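Local atomic coordinates of TipC2 (Streptococcus intermedius B196, PDB entry 6DHX), a protein that probably acts as an immunity protein, protecting the bacterium from an antibacterial toxin exported by a type VII secretion system. Residues A[20-25]-A[184-189]; A[59-64]-A[79-84]; A[85-90]-A[109-114]. One frame throughout, in Å; residues are numbered along the deposited sequence.

All three contacts meet one large mixed sheet. Contact 1 ties the start of helix 21-32 to the approach of the C-terminal strand 187-190, closing a loop of 158 residues within which the other two are nested. Contact 2 lies in the hairpin of strands 59-65 and 74-82, and contact 3 in the next hairpin, strands 89-99 and 102-111; strands 74-82 and 89-99 are neighbours. Centres of contacts 1 and 3 are about 11 Å apart, those of 2 and 3 about 12 Å, and those of 1 and 2 about 17 Å. Helix 21-32 touches both hairpins, so it is tied both to the sheet's middle and to the strand that the C-terminal part adds to it.

Contact 1: residues A[20-25]-A[184-189]; sequences NIFDEI and GQVTVK
Asn20 reaches across to Val186 and the peptide before it, the two side chains crossing at about a right angle. The amide nitrogen does the touching: Asn20 ND2 gives a nearly straight hydrogen bond (165° at the hydrogen) to Gln185 O, 2.9 Å away. That oxygen lies close to the plane of the Asn20 amide, whereas the donor stands above the carbonyl plane of Gln185 rather than on a lone pair. Beside this bond the branched CB of Val186 comes to 3.7 Å from Asn20 ND2.

Asn20 is the N-cap of helix 21-32. With CG held between the backbone N and the carbonyl carbon (chi1 58°), the other end of the amide turns back on its own helix. Asn20 OD1 accepts from Asp23 N at 2.8 Å and, weakly, from Phe22 N.

The Phe22 ring lies deeper. Ile21 CG2 sits over the centre of one face, Tyr183 meets the ring edge-to-face, and Val186 CG2 approaches obliquely at 4.4 Å from Phe22 CD2. The backbones bridge once, where Asn20 CA and Gly184 CA are 4.2 Å apart; glycine suits so close a passage, and its positive phi of 99° is one that residues with a side chain seldom adopt.

Asn20 ND2 also bonds to Tyr110 OH, and Asp23 pairs with Arg115. Asparagine fits because a single buried amide is both acceptor and donor: its oxygen caps the first turn of the helix, while its nitrogen joins that turn to the C-terminal segment and to the sheet.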
loop_
_atom_site.group_PDB
_atom_site.type_symbol
_atom_site.label_atom_id
_atom_site.label_comp_id
_atom_site.label_asym_id
_atom_site.label_seq_id
_atom_site.Cartn_x
_atom_site.Cartn_y
_atom_site.Cartn_z
ATOM N N ASN A 20 -0.044 4.151 -15.923
ATOM C CA ASN A 20 -0.668 4.756 -14.759
ATOM C C ASN A 20 0.399 4.969 -13.685
ATOM O O ASN A 20 1.552 4.527 -13.809
ATOM C CB ASN A 20 -1.806 3.857 -14.228
ATOM C CG ASN A 20 -1.298 2.488 -13.885
ATOM O OD1 ASN A 20 -0.473 2.358 -12.981
ATOM N ND2 ASN A 20 -1.755 1.462 -14.627
ATOM N N ILE A 21 -0.017 5.608 -12.583
ATOM C CA ILE A 21 0.938 6.007 -11.565
ATOM C C ILE A 21 1.538 4.805 -10.860
ATOM O O ILE A 21 2.685 4.877 -10.388
ATOM C CB ILE A 21 0.275 6.974 -10.553
ATOM C CG1 ILE A 21 1.333 7.608 -9.664
ATOM C CG2 ILE A 21 -0.836 6.229 -9.716
ATOM C CD1 ILE A 21 0.814 8.883 -8.931
ATOM N N PHE A 22 0.814 3.686 -10.785
ATOM C CA PHE A 22 1.352 2.501 -10.122
ATOM C C PHE A 22 2.416 1.835 -10.991
ATOM O O PHE A 22 3.429 1.371 -10.467
ATOM C CB PHE A 22 0.216 1.509 -9.785
ATOM C CG PHE A 22 -0.876 2.186 -8.971
ATOM C CD1 PHE A 22 -0.627 2.531 -7.633
ATOM C CD2 PHE A 22 -2.040 2.597 -9.569
ATOM C CE1 PHE A 22 -1.567 3.259 -6.890
ATOM C CE2 PHE A 22 -3.008 3.339 -8.828
ATOM C CZ PHE A 22 -2.753 3.658 -7.487
ATOM N N ASP A 23 2.193 1.767 -12.308
ATOM C CA ASP A 23 3.271 1.339 -13.214
ATOM C C ASP A 23 4.507 2.213 -13.021
ATOM O O ASP A 23 5.643 1.743 -13.114
ATOM C CB ASP A 23 2.876 1.476 -14.690
ATOM C CG ASP A 23 1.906 0.419 -15.179
ATOM O OD1 ASP A 23 1.796 -0.696 -14.625
ATOM O OD2 ASP A 23 1.240 0.715 -16.216
ATOM N N GLU A 24 4.305 3.517 -12.888
ATOM C CA GLU A 24 5.443 4.414 -12.783
ATOM C C GLU A 24 6.261 4.101 -11.528
ATOM O O GLU A 24 7.495 3.965 -11.578
ATOM C CB GLU A 24 4.886 5.844 -12.798
ATOM C CG GLU A 24 5.843 6.929 -12.939
ATOM C CD GLU A 24 5.096 8.264 -12.917
ATOM O OE1 GLU A 24 4.750 8.685 -11.792
ATOM O OE2 GLU A 24 4.853 8.833 -14.013
ATOM N N ILE A 25 5.584 3.938 -10.395
ATOM C CA ILE A 25 6.261 3.552 -9.155
ATOM C C ILE A 25 6.945 2.190 -9.300
ATOM O O ILE A 25 8.108 2.026 -8.892
ATOM C CB ILE A 25 5.276 3.534 -7.971
ATOM C CG1 ILE A 25 4.719 4.948 -7.697
ATOM C CG2 ILE A 25 5.986 2.985 -6.707
ATOM C CD1 ILE A 25 3.401 4.944 -6.771
ATOM N N GLY A 184 -4.331 7.622 -14.273
ATOM C CA GLY A 184 -4.047 7.065 -15.584
ATOM C C GLY A 184 -4.925 5.868 -15.894
ATOM O O GLY A 184 -6.039 5.760 -15.377
ATOM N N GLN A 185 -4.432 4.971 -16.741
ATOM C CA GLN A 185 -5.211 3.852 -17.270
ATOM C C GLN A 185 -5.036 2.686 -16.313
ATOM O O GLN A 185 -4.009 2.001 -16.342
ATOM C CB GLN A 185 -4.729 3.488 -18.674
ATOM C CG GLN A 185 -5.317 4.364 -19.756
ATOM C CD GLN A 185 -4.958 3.877 -21.169
ATOM O OE1 GLN A 185 -3.832 3.467 -21.423
ATOM N NE2 GLN A 185 -5.926 3.925 -22.087
ATOM N N VAL A 186 -6.025 2.462 -15.456
ATOM C CA VAL A 186 -5.919 1.418 -14.425
ATOM C C VAL A 186 -7.336 1.013 -14.045
ATOM O O VAL A 186 -8.213 1.864 -13.902
ATOM C CB VAL A 186 -5.127 1.893 -13.184
ATOM C CG1 VAL A 186 -5.699 3.193 -12.622
ATOM C CG2 VAL A 186 -5.172 0.819 -12.068
ATOM N N THR A 187 -7.559 -0.288 -13.897
ATOM C CA THR A 187 -8.859 -0.781 -13.460
ATOM C C THR A 187 -8.861 -0.771 -11.938
ATOM O O THR A 187 -7.940 -1.305 -11.316
ATOM C CB THR A 187 -9.126 -2.184 -14.002
ATOM O OG1 THR A 187 -9.254 -2.146 -15.451
ATOM C CG2 THR A 187 -10.450 -2.730 -13.388
ATOM N N VAL A 188 -9.855 -0.125 -11.317
ATOM C CA VAL A 188 -9.858 -0.004 -9.852
ATOM C C VAL A 188 -11.031 -0.810 -9.306
ATOM O O VAL A 188 -12.183 -0.626 -9.741
ATOM C CB VAL A 188 -9.913 1.463 -9.386
ATOM C CG1 VAL A 188 -10.034 1.524 -7.838
ATOM C CG2 VAL A 188 -8.667 2.193 -9.794
ATOM N N LYS A 189 -10.735 -1.743 -8.406
ATOM C CA LYS A 189 -11.760 -2.599 -7.802
ATOM C C LYS A 189 -11.720 -2.387 -6.298
ATOM O O LYS A 189 -10.665 -2.505 -5.686
ATOM C CB LYS A 189 -11.528 -4.063 -8.138
ATOM C CG LYS A 189 -11.602 -4.334 -9.625
ATOM C CD LYS A 189 -11.483 -5.816 -9.943
ATOM C CE LYS A 189 -11.506 -6.046 -11.455
ATOM N NZ LYS A 189 -11.253 -7.474 -11.804
#

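Contact 2: residues A[59-64]-A[79-84]; sequences FYPSIL and IDFSFL
Phe81 runs from Pro61 to Ile63, successive atoms of one ring edge meeting different neighbours. Its CB meets the proline ring at 3.9 Å, from Phe81 CB to Pro61 CG, and also sits over one face of the Phe83 ring, offset toward the rim. Because CG points anti to the carbonyl carbon (chi1 -70°), the aromatic ring runs past Pro61 with its edge turned to that residue. Phe81 CD1 passes Pro61 O at 3.5 Å, in the plane of the ring. Next along the same edge, Phe81 CE1 touches Ile63 CG1 at 3.9 Å. The tip reaches the helix that covers this side of the sheet, where Phe81 CZ packs on Ile25 CG2.

The Phe83 ring touches the same proline carbons, Phe83 CE2 lying 3.6 Å from Pro61 CD. Proline has no N-H to give, and its backbone is joined to Phe81 by one bond, Phe81 N to Pro61 O, a long 3.3 Å. Further along, Ile63 and Ile79 form an antiparallel hydrogen-bonded pair, with Ile63 N 2.8 Å from Ile79 O, and their CB atoms pack together at 3.9 Å, Ile63 backed by Val45 and Val47 of strand 45-51 and Ile79 by Ile90.

Between these pairs, Ser62 and Asp80 form a non-hydrogen-bonded pair on the other face of the sheet. There Ser62 OG donates to Asp80 OD1 at 2.6 Å, meeting the oxygen nearly along its C-O bond. The hairpin is therefore two-sided: one face carries apolar residues, of which Pro61 and Phe81 reach helix 21-32, while the other holds a short serine-aspartate bond that may stabilise the carboxylate's charge.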
loop_
_atom_site.group_PDB
_atom_site.type_symbol
_atom_site.label_atom_id
_atom_site.label_comp_id
_atom_site.label_asym_id
_atom_site.label_seq_id
_atom_site.Cartn_x
_atom_site.Cartn_y
_atom_site.Cartn_z
ATOM N N PHE A 59 16.996 -10.016 -2.826
ATOM C CA PHE A 59 16.206 -9.280 -1.849
ATOM C C PHE A 59 15.233 -8.367 -2.548
ATOM O O PHE A 59 15.553 -7.820 -3.613
ATOM C CB PHE A 59 17.087 -8.398 -0.952
ATOM C CG PHE A 59 18.015 -9.178 -0.093
ATOM C CD1 PHE A 59 19.273 -9.547 -0.551
ATOM C CD2 PHE A 59 17.621 -9.585 1.184
ATOM C CE1 PHE A 59 20.149 -10.310 0.257
ATOM C CE2 PHE A 59 18.486 -10.345 1.996
ATOM C CZ PHE A 59 19.757 -10.710 1.528
ATOM N N TYR A 60 13.983 -8.244 -1.950
ATOM C CA TYR A 60 13.040 -7.273 -2.533
ATOM C C TYR A 60 12.985 -6.026 -1.690
ATOM O O TYR A 60 13.286 -6.078 -0.502
ATOM C CB TYR A 60 11.627 -7.869 -2.628
ATOM C CG TYR A 60 10.979 -8.189 -1.293
ATOM C CD1 TYR A 60 10.193 -7.244 -0.624
ATOM C CD2 TYR A 60 11.072 -9.475 -0.743
ATOM C CE1 TYR A 60 9.553 -7.559 0.556
ATOM C CE2 TYR A 60 10.425 -9.788 0.465
ATOM C CZ TYR A 60 9.670 -8.815 1.090
ATOM O OH TYR A 60 8.993 -9.060 2.266
ATOM N N PRO A 61 12.692 -4.880 -2.309
ATOM C CA PRO A 61 12.606 -3.621 -1.557
ATOM C C PRO A 61 11.227 -3.471 -0.914
ATOM O O PRO A 61 10.192 -3.880 -1.462
ATOM C CB PRO A 61 12.820 -2.547 -2.641
ATOM C CG PRO A 61 12.230 -3.155 -3.874
ATOM C CD PRO A 61 12.360 -4.687 -3.744
ATOM N N SER A 62 11.252 -2.904 0.282
ATOM C CA SER A 62 10.058 -2.612 1.062
ATOM C C SER A 62 10.262 -1.248 1.691
ATOM O O SER A 62 11.355 -0.965 2.196
ATOM C CB SER A 62 9.865 -3.717 2.124
ATOM O OG SER A 62 8.761 -3.473 2.966
ATOM N N ILE A 63 9.233 -0.400 1.617
ATOM C CA ILE A 63 9.292 0.986 2.068
ATOM C C ILE A 63 8.441 1.080 3.326
ATOM O O ILE A 63 7.304 0.583 3.342
ATOM C CB ILE A 63 8.747 1.944 0.988
ATOM C CG1 ILE A 63 9.404 1.677 -0.396
ATOM C CG2 ILE A 63 8.855 3.396 1.447
ATOM C CD1 ILE A 63 10.982 1.730 -0.398
ATOM N N LEU A 64 8.975 1.697 4.365
ATOM C CA LEU A 64 8.255 1.805 5.636
ATOM C C LEU A 64 8.277 3.263 6.071
ATOM O O LEU A 64 9.366 3.858 6.196
ATOM C CB LEU A 64 8.950 0.940 6.736
ATOM C CG LEU A 64 8.253 0.919 8.090
ATOM C CD1 LEU A 64 6.883 0.165 7.893
ATOM C CD2 LEU A 64 9.060 0.201 9.180
ATOM N N ILE A 79 5.029 0.058 1.682
ATOM C CA ILE A 79 4.928 -0.304 0.265
ATOM C C ILE A 79 5.823 -1.506 0.045
ATOM O O ILE A 79 7.020 -1.424 0.295
ATOM C CB ILE A 79 5.368 0.832 -0.676
ATOM C CG1 ILE A 79 4.693 2.163 -0.302
ATOM C CG2 ILE A 79 5.062 0.416 -2.132
ATOM C CD1 ILE A 79 5.280 3.376 -1.072
ATOM N N ASP A 80 5.256 -2.615 -0.407
ATOM C CA ASP A 80 6.047 -3.802 -0.724
ATOM C C ASP A 80 6.074 -4.002 -2.229
ATOM O O ASP A 80 5.063 -3.810 -2.890
ATOM C CB ASP A 80 5.460 -5.072 -0.077
ATOM C CG ASP A 80 5.720 -5.143 1.401
ATOM O OD1 ASP A 80 6.746 -4.629 1.833
ATOM O OD2 ASP A 80 4.861 -5.644 2.170
ATOM N N PHE A 81 7.213 -4.435 -2.768
ATOM C CA PHE A 81 7.352 -4.707 -4.199
ATOM C C PHE A 81 7.591 -6.189 -4.441
ATOM O O PHE A 81 8.455 -6.777 -3.776
ATOM C CB PHE A 81 8.552 -3.914 -4.740
ATOM C CG PHE A 81 8.304 -2.450 -4.766
ATOM C CD1 PHE A 81 8.475 -1.682 -3.618
ATOM C CD2 PHE A 81 7.839 -1.831 -5.931
ATOM C CE1 PHE A 81 8.215 -0.282 -3.606
ATOM C CE2 PHE A 81 7.566 -0.450 -5.940
ATOM C CZ PHE A 81 7.734 0.327 -4.753
ATOM N N SER A 82 6.816 -6.797 -5.352
ATOM C CA SER A 82 7.006 -8.207 -5.701
ATOM C C SER A 82 7.352 -8.216 -7.175
ATOM O O SER A 82 6.473 -8.031 -8.025
ATOM C CB SER A 82 5.768 -9.066 -5.429
ATOM O OG SER A 82 5.462 -9.045 -4.044
ATOM N N PHE A 83 8.629 -8.385 -7.474
ATOM C CA PHE A 83 9.060 -8.346 -8.869
ATOM C C PHE A 83 9.158 -9.717 -9.513
ATOM O O PHE A 83 9.134 -9.820 -10.753
ATOM C CB PHE A 83 10.451 -7.710 -8.983
ATOM C CG PHE A 83 10.545 -6.297 -8.525
ATOM C CD1 PHE A 83 9.629 -5.338 -8.950
ATOM C CD2 PHE A 83 11.619 -5.902 -7.695
ATOM C CE1 PHE A 83 9.749 -4.012 -8.551
ATOM C CE2 PHE A 83 11.731 -4.589 -7.287
ATOM C CZ PHE A 83 10.814 -3.632 -7.717
ATOM N N LEU A 84 9.331 -10.762 -8.717
ATOM C CA LEU A 84 9.789 -12.042 -9.246
ATOM C C LEU A 84 8.676 -13.060 -9.475
ATOM O O LEU A 84 8.920 -14.059 -10.159
ATOM C CB LEU A 84 10.803 -12.667 -8.268
ATOM C CG LEU A 84 12.291 -12.385 -8.423
ATOM C CD1 LEU A 84 12.604 -10.979 -8.872
ATOM C CD2 LEU A 84 13.053 -12.762 -7.129
#

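Contact 3: residues A[85-90]-A[109-114]; sequences NKNNNI and KYTRQD. With SO4 (sulfate ion), chain D.
Asn88 and Arg112 together grip O1 of a sulfate ion that probably came from the crystallisation liquor. Asn88 ND2 donates to sulfate O1 at 2.7 Å, and Arg112 NE donates to the same oxygen from the facing segment. Bent at chi2 (-87°) and chi3, the arginine chain also brings NH2 to sulfate O4 at 2.8 Å, in the plane of the guanidinium. Its NH1 is engaged elsewhere, by Asp23 and Gln27.

The other end of the Asn88 amide serves Gln113. Gln113 NE2 meets Asn88 OD1 at 2.9 Å on a lone pair, the two amides being nearly coplanar. The backbones are joined by Arg112 N to Asn88 O, 3.0 Å.

Asn89 folds back on the turn, its ND2 giving a nearly straight bond (176°) to Asn87 O at 2.8 Å. The extended Lys109 chain crosses this amide, with Lys109 CE 3.4 Å from Asn89 ND2. On the opposite face of the sheet, Ile90 CD1 rests on Tyr110 CD2 at 3.8 Å; the tyrosine hydroxyl beyond bonds to Asp23.

Asparagine suits position 88 because its short amide can both give, to the sulfate, and accept, from Gln113, while Asn89 gives to Asn87 O. Asn88 and Arg112 make a site that holds an anion in the crystal, and Ile90 and Tyr110 pair the strands at the open end of the hairpin, on the side facing helix 21-32.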
loop_
_atom_site.group_PDB
_atom_site.type_symbol
_atom_site.label_atom_id
_atom_site.label_comp_id
_atom_site.label_asym_id
_atom_site.label_seq_id
_atom_site.Cartn_x
_atom_site.Cartn_y
_atom_site.Cartn_z
ATOM N N ASN A 85 7.509 -12.890 -8.866
ATOM C CA ASN A 85 6.475 -13.923 -8.900
ATOM C C ASN A 85 5.568 -13.730 -10.123
ATOM O O ASN A 85 5.658 -12.730 -10.835
ATOM C CB ASN A 85 5.645 -13.894 -7.620
ATOM C CG ASN A 85 4.981 -12.550 -7.386
ATOM O OD1 ASN A 85 5.540 -11.497 -7.751
ATOM N ND2 ASN A 85 3.800 -12.564 -6.772
ATOM N N LYS A 86 4.680 -14.703 -10.352
ATOM C CA LYS A 86 3.819 -14.638 -11.537
ATOM C C LYS A 86 2.799 -13.520 -11.408
ATOM O O LYS A 86 2.460 -12.867 -12.400
ATOM C CB LYS A 86 3.110 -15.970 -11.756
ATOM C CG LYS A 86 4.033 -17.063 -12.262
ATOM C CD LYS A 86 3.244 -18.373 -12.402
ATOM C CE LYS A 86 4.159 -19.496 -12.864
ATOM N NZ LYS A 86 3.428 -20.799 -12.889
ATOM N N ASN A 87 2.301 -13.286 -10.202
ATOM C CA ASN A 87 1.352 -12.192 -9.955
ATOM C C ASN A 87 2.094 -10.972 -9.401
ATOM O O ASN A 87 1.894 -10.480 -8.257
ATOM C CB ASN A 87 0.242 -12.668 -9.004
ATOM C CG ASN A 87 -0.983 -11.760 -9.060
ATOM O OD1 ASN A 87 -1.198 -11.053 -10.053
ATOM N ND2 ASN A 87 -1.759 -11.742 -7.988
ATOM N N ASN A 88 2.996 -10.444 -10.220
ATOM C CA ASN A 88 3.890 -9.435 -9.690
ATOM C C ASN A 88 3.132 -8.120 -9.499
ATOM O O ASN A 88 2.117 -7.880 -10.141
ATOM C CB ASN A 88 5.093 -9.271 -10.613
ATOM C CG ASN A 88 4.700 -8.861 -12.047
ATOM O OD1 ASN A 88 3.748 -9.389 -12.636
ATOM N ND2 ASN A 88 5.475 -7.932 -12.623
ATOM N N ASN A 89 3.581 -7.302 -8.545
ATOM C CA ASN A 89 2.668 -6.277 -8.032
ATOM C C ASN A 89 3.431 -5.292 -7.150
ATOM O O ASN A 89 4.558 -5.549 -6.728
ATOM C CB ASN A 89 1.496 -6.918 -7.225
ATOM C CG ASN A 89 1.951 -7.576 -5.905
ATOM O OD1 ASN A 89 2.090 -6.892 -4.888
ATOM N ND2 ASN A 89 2.177 -8.923 -5.926
ATOM N N ILE A 90 2.786 -4.153 -6.881
ATOM C CA ILE A 90 3.132 -3.287 -5.752
ATOM C C ILE A 90 1.972 -3.361 -4.788
ATOM O O ILE A 90 0.806 -3.391 -5.209
ATOM C CB ILE A 90 3.304 -1.816 -6.149
ATOM C CG1 ILE A 90 4.138 -1.634 -7.363
ATOM C CG2 ILE A 90 3.706 -0.966 -4.983
ATOM C CD1 ILE A 90 3.288 -0.798 -8.297
ATOM N N LYS A 109 -3.543 -3.347 -3.641
ATOM C CA LYS A 109 -2.586 -4.154 -4.385
ATOM C C LYS A 109 -2.753 -3.881 -5.875
ATOM O O LYS A 109 -3.820 -4.136 -6.421
ATOM C CB LYS A 109 -2.806 -5.636 -4.089
ATOM C CG LYS A 109 -1.762 -6.509 -4.812
ATOM C CD LYS A 109 -1.843 -7.930 -4.226
ATOM C CE LYS A 109 -1.138 -8.998 -5.055
ATOM N NZ LYS A 109 -1.311 -10.447 -4.532
ATOM N N TYR A 110 -1.686 -3.407 -6.525
ATOM C CA TYR A 110 -1.717 -3.163 -7.956
ATOM C C TYR A 110 -1.001 -4.312 -8.661
ATOM O O TYR A 110 0.214 -4.489 -8.485
ATOM C CB TYR A 110 -1.058 -1.833 -8.287
ATOM C CG TYR A 110 -0.911 -1.660 -9.777
ATOM C CD1 TYR A 110 -2.019 -1.275 -10.545
ATOM C CD2 TYR A 110 0.311 -1.893 -10.409
ATOM C CE1 TYR A 110 -1.899 -1.108 -11.899
ATOM C CE2 TYR A 110 0.457 -1.721 -11.786
ATOM C CZ TYR A 110 -0.667 -1.322 -12.520
ATOM O OH TYR A 110 -0.624 -1.128 -13.889
ATOM N N THR A 111 -1.755 -5.088 -9.465
ATOM C CA THR A 111 -1.223 -6.255 -10.146
ATOM C C THR A 111 -0.822 -5.827 -11.557
ATOM O O THR A 111 -1.620 -5.217 -12.275
ATOM C CB THR A 111 -2.226 -7.417 -10.165
ATOM O OG1 THR A 111 -3.596 -6.945 -10.322
ATOM C CG2 THR A 111 -2.136 -8.148 -8.801
ATOM N N ARG A 112 0.438 -6.075 -11.898
ATOM C CA ARG A 112 1.003 -5.601 -13.164
ATOM C C ARG A 112 0.339 -6.245 -14.364
ATOM O O ARG A 112 0.140 -5.588 -15.395
ATOM C CB ARG A 112 2.512 -5.912 -13.204
ATOM C CG ARG A 112 3.289 -4.927 -12.296
ATOM C CD ARG A 112 3.634 -3.657 -13.084
ATOM N NE ARG A 112 4.636 -3.897 -14.128
ATOM C CZ ARG A 112 5.068 -2.958 -14.964
ATOM N NH1 ARG A 112 4.528 -1.727 -14.901
ATOM N NH2 ARG A 112 6.065 -3.266 -15.856
ATOM N N GLN A 113 0.047 -7.536 -14.282
ATOM C CA GLN A 113 -0.337 -8.253 -15.495
ATOM C C GLN A 113 -1.734 -7.895 -16.005
ATOM O O GLN A 113 -1.998 -8.131 -17.189
ATOM C CB GLN A 113 -0.230 -9.776 -15.329
ATOM C CG GLN A 113 1.250 -10.241 -15.028
ATOM C CD GLN A 113 2.265 -9.601 -15.977
ATOM O OE1 GLN A 113 2.135 -9.705 -17.179
ATOM N NE2 GLN A 113 3.225 -8.888 -15.431
ATOM N N ASP A 114 -2.601 -7.309 -15.176
ATOM C CA ASP A 114 -3.938 -6.924 -15.606
ATOM C C ASP A 114 -4.193 -5.457 -15.288
ATOM O O ASP A 114 -5.357 -5.000 -15.352
ATOM C CB ASP A 114 -4.995 -7.838 -14.970
ATOM C CG ASP A 114 -4.955 -7.802 -13.445
ATOM O OD1 ASP A 114 -4.167 -7.015 -12.874
ATOM O OD2 ASP A 114 -5.728 -8.569 -12.827
HETATM S S SO4 D . 6.300 -6.838 -16.031
HETATM O O1 SO4 D . 5.313 -6.577 -14.999
HETATM O O2 SO4 D . 5.701 -6.789 -17.342
HETATM O O3 SO4 D . 6.895 -8.135 -15.756
HETATM O O4 SO4 D . 7.253 -5.789 -16.013
HETATM O O HOH W 1 0.391 -9.266 -11.914
HETATM O O HOH W 2 -3.742 -10.556 -6.284
#